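Serine/threonine-protein phosphatase 2A regulatory subunit B'' subunit alpha (Homo sapiens, PDB 4I5J) binds calcium through an EF-hand and serves as a regulatory subunit of protein phosphatase 2A, probably modulating its substrate selectivity, activity and localization. Local coordinates at residues G78-S82 / T83-K87. Sequence-based numbering, arbitrary orientation.
Sequences GKITS and TEIRK
Thr-81 and Glu-84 grip each other twice at the start of helix 82-86. Glu-84 N donates to Thr-81 OG1 over 3.2 Å, and Thr-81 N returns a bond to Glu-84 OE1, 3.3 Å long and 46° out of the carboxylate plane. Threonine suits the N-cap because its hydroxyl, held between the backbone N and the carbonyl carbon (chi1 56°), stands in for the carbonyl that a preceding helical turn would have supplied to a first-turn amide. Glutamate suits the third position beyond: with CG anti to the carbonyl carbon (chi1 -66°), the extended chain carries the carboxylate back past OG1. This reciprocal pair is a capping box; here it begins the short helix that follows the loop after helix 54-72 in an EF-hand-family region, away from the calcium site. Helical bonding then takes over, Ile-85 N to Thr-81 O and Arg-86 N to Ser-82 O (2.8 Å). The bent chain of Arg-86 brings one guanidinium face near Ser-82 O, which sits off centre toward its rim. Beside the box, Ile-80 and Ile-85 cross at about a right angle, with CG2 of Ile-80 pressed tightly on CG1 of Ile-85 at 3.5 Å; both branched side chains are buried, Ile-80 against helix 54-72 and Ile-85 against helix 12-20. Farther out, Asn-73 ND2 and Ser-75 OG hold Glu-84 OE1 and OE2, fixing the carboxylate's rotation, while Arg-86 NE forms a salt bridge with Asp-11.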
loop_
_atom_site.group_PDB
_atom_site.type_symbol
_atom_site.label_atom_id
_atom_site.label_comp_id
_atom_site.label_asym_id
_atom_site.label_seq_id
_atom_site.Cartn_x
_atom_site.Cartn_y
_atom_site.Cartn_z
ATOM N N GLY A 78 12.099 -5.441 2.653
ATOM C CA GLY A 78 12.712 -4.222 3.166
ATOM C C GLY A 78 14.107 -4.017 2.596
ATOM O O GLY A 78 14.825 -3.101 2.993
ATOM N N LYS A 79 14.485 -4.878 1.656
ATOM C CA LYS A 79 15.792 -4.802 1.009
ATOM C C LYS A 79 15.618 -4.876 -0.513
ATOM O O LYS A 79 15.194 -5.900 -1.059
ATOM C CB LYS A 79 16.721 -5.922 1.520
ATOM C CG LYS A 79 16.936 -5.888 3.043
ATOM C CD LYS A 79 18.009 -6.861 3.513
ATOM C CE LYS A 79 18.228 -6.757 5.024
ATOM N NZ LYS A 79 19.108 -7.837 5.587
ATOM N N ILE A 80 15.917 -3.777 -1.194
ATOM C CA ILE A 80 15.760 -3.743 -2.640
ATOM C C ILE A 80 16.952 -4.393 -3.357
ATOM O O ILE A 80 18.110 -4.084 -3.073
ATOM C CB ILE A 80 15.482 -2.300 -3.131
ATOM C CG1 ILE A 80 14.033 -1.932 -2.805
ATOM C CG2 ILE A 80 15.745 -2.149 -4.634
ATOM C CD1 ILE A 80 13.674 -0.491 -3.177
ATOM N N THR A 81 16.650 -5.306 -4.275
ATOM C CA THR A 81 17.670 -6.011 -5.046
ATOM C C THR A 81 17.783 -5.405 -6.442
ATOM O O THR A 81 16.938 -4.607 -6.859
ATOM C CB THR A 81 17.300 -7.485 -5.230
ATOM O OG1 THR A 81 16.009 -7.566 -5.848
ATOM C CG2 THR A 81 17.263 -8.236 -3.884
ATOM N N SER A 82 18.818 -5.790 -7.177
ATOM C CA SER A 82 18.978 -5.294 -8.539
ATOM C C SER A 82 17.852 -5.809 -9.427
ATOM O O SER A 82 17.408 -5.105 -10.351
ATOM C CB SER A 82 20.332 -5.692 -9.115
ATOM O OG SER A 82 20.423 -7.102 -9.190
ATOM N N THR A 83 17.390 -7.027 -9.144
ATOM C CA THR A 83 16.275 -7.624 -9.892
ATOM C C THR A 83 15.035 -6.757 -9.742
ATOM O O THR A 83 14.347 -6.451 -10.723
ATOM C CB THR A 83 15.930 -9.053 -9.394
ATOM O OG1 THR A 83 17.078 -9.893 -9.513
ATOM C CG2 THR A 83 14.828 -9.647 -10.215
ATOM N N GLU A 84 14.778 -6.331 -8.511
ATOM C CA GLU A 84 13.629 -5.483 -8.242
ATOM C C GLU A 84 13.735 -4.133 -8.938
ATOM O O GLU A 84 12.742 -3.614 -9.451
ATOM C CB GLU A 84 13.411 -5.334 -6.737
ATOM C CG GLU A 84 13.006 -6.668 -6.120
ATOM C CD GLU A 84 12.818 -6.587 -4.626
ATOM O OE1 GLU A 84 13.396 -5.664 -4.003
ATOM O OE2 GLU A 84 12.099 -7.441 -4.079
ATOM N N ILE A 85 14.934 -3.567 -8.993
ATOM C CA ILE A 85 15.080 -2.300 -9.677
ATOM C C ILE A 85 14.896 -2.475 -11.174
ATOM O O ILE A 85 14.256 -1.644 -11.848
ATOM C CB ILE A 85 16.422 -1.648 -9.380
ATOM C CG1 ILE A 85 16.455 -1.220 -7.924
ATOM C CG2 ILE A 85 16.615 -0.404 -10.246
ATOM C CD1 ILE A 85 17.698 -0.533 -7.540
ATOM N N ARG A 86 15.442 -3.575 -11.681
ATOM C CA ARG A 86 15.428 -3.878 -13.111
ATOM C C ARG A 86 13.997 -4.052 -13.617
ATOM O O ARG A 86 13.692 -3.699 -14.749
ATOM C CB ARG A 86 16.239 -5.151 -13.353
ATOM C CG ARG A 86 16.542 -5.501 -14.792
ATOM C CD ARG A 86 17.294 -6.843 -14.837
ATOM N NE ARG A 86 18.442 -6.831 -13.934
ATOM C CZ ARG A 86 18.718 -7.775 -13.039
ATOM N NH1 ARG A 86 17.927 -8.840 -12.914
ATOM N NH2 ARG A 86 19.794 -7.652 -12.265
ATOM N N LYS A 87 13.109 -4.580 -12.777
ATOM C CA LYS A 87 11.700 -4.738 -13.173
ATOM C C LYS A 87 10.820 -3.507 -12.915
ATOM O O LYS A 87 9.631 -3.510 -13.223
ATOM C CB LYS A 87 11.087 -5.970 -12.507
ATOM C CG LYS A 87 11.692 -7.290 -12.989
ATOM C CD LYS A 87 11.330 -8.437 -12.052
ATOM C CE LYS A 87 11.992 -9.737 -12.505
ATOM N NZ LYS A 87 11.640 -10.888 -11.623
#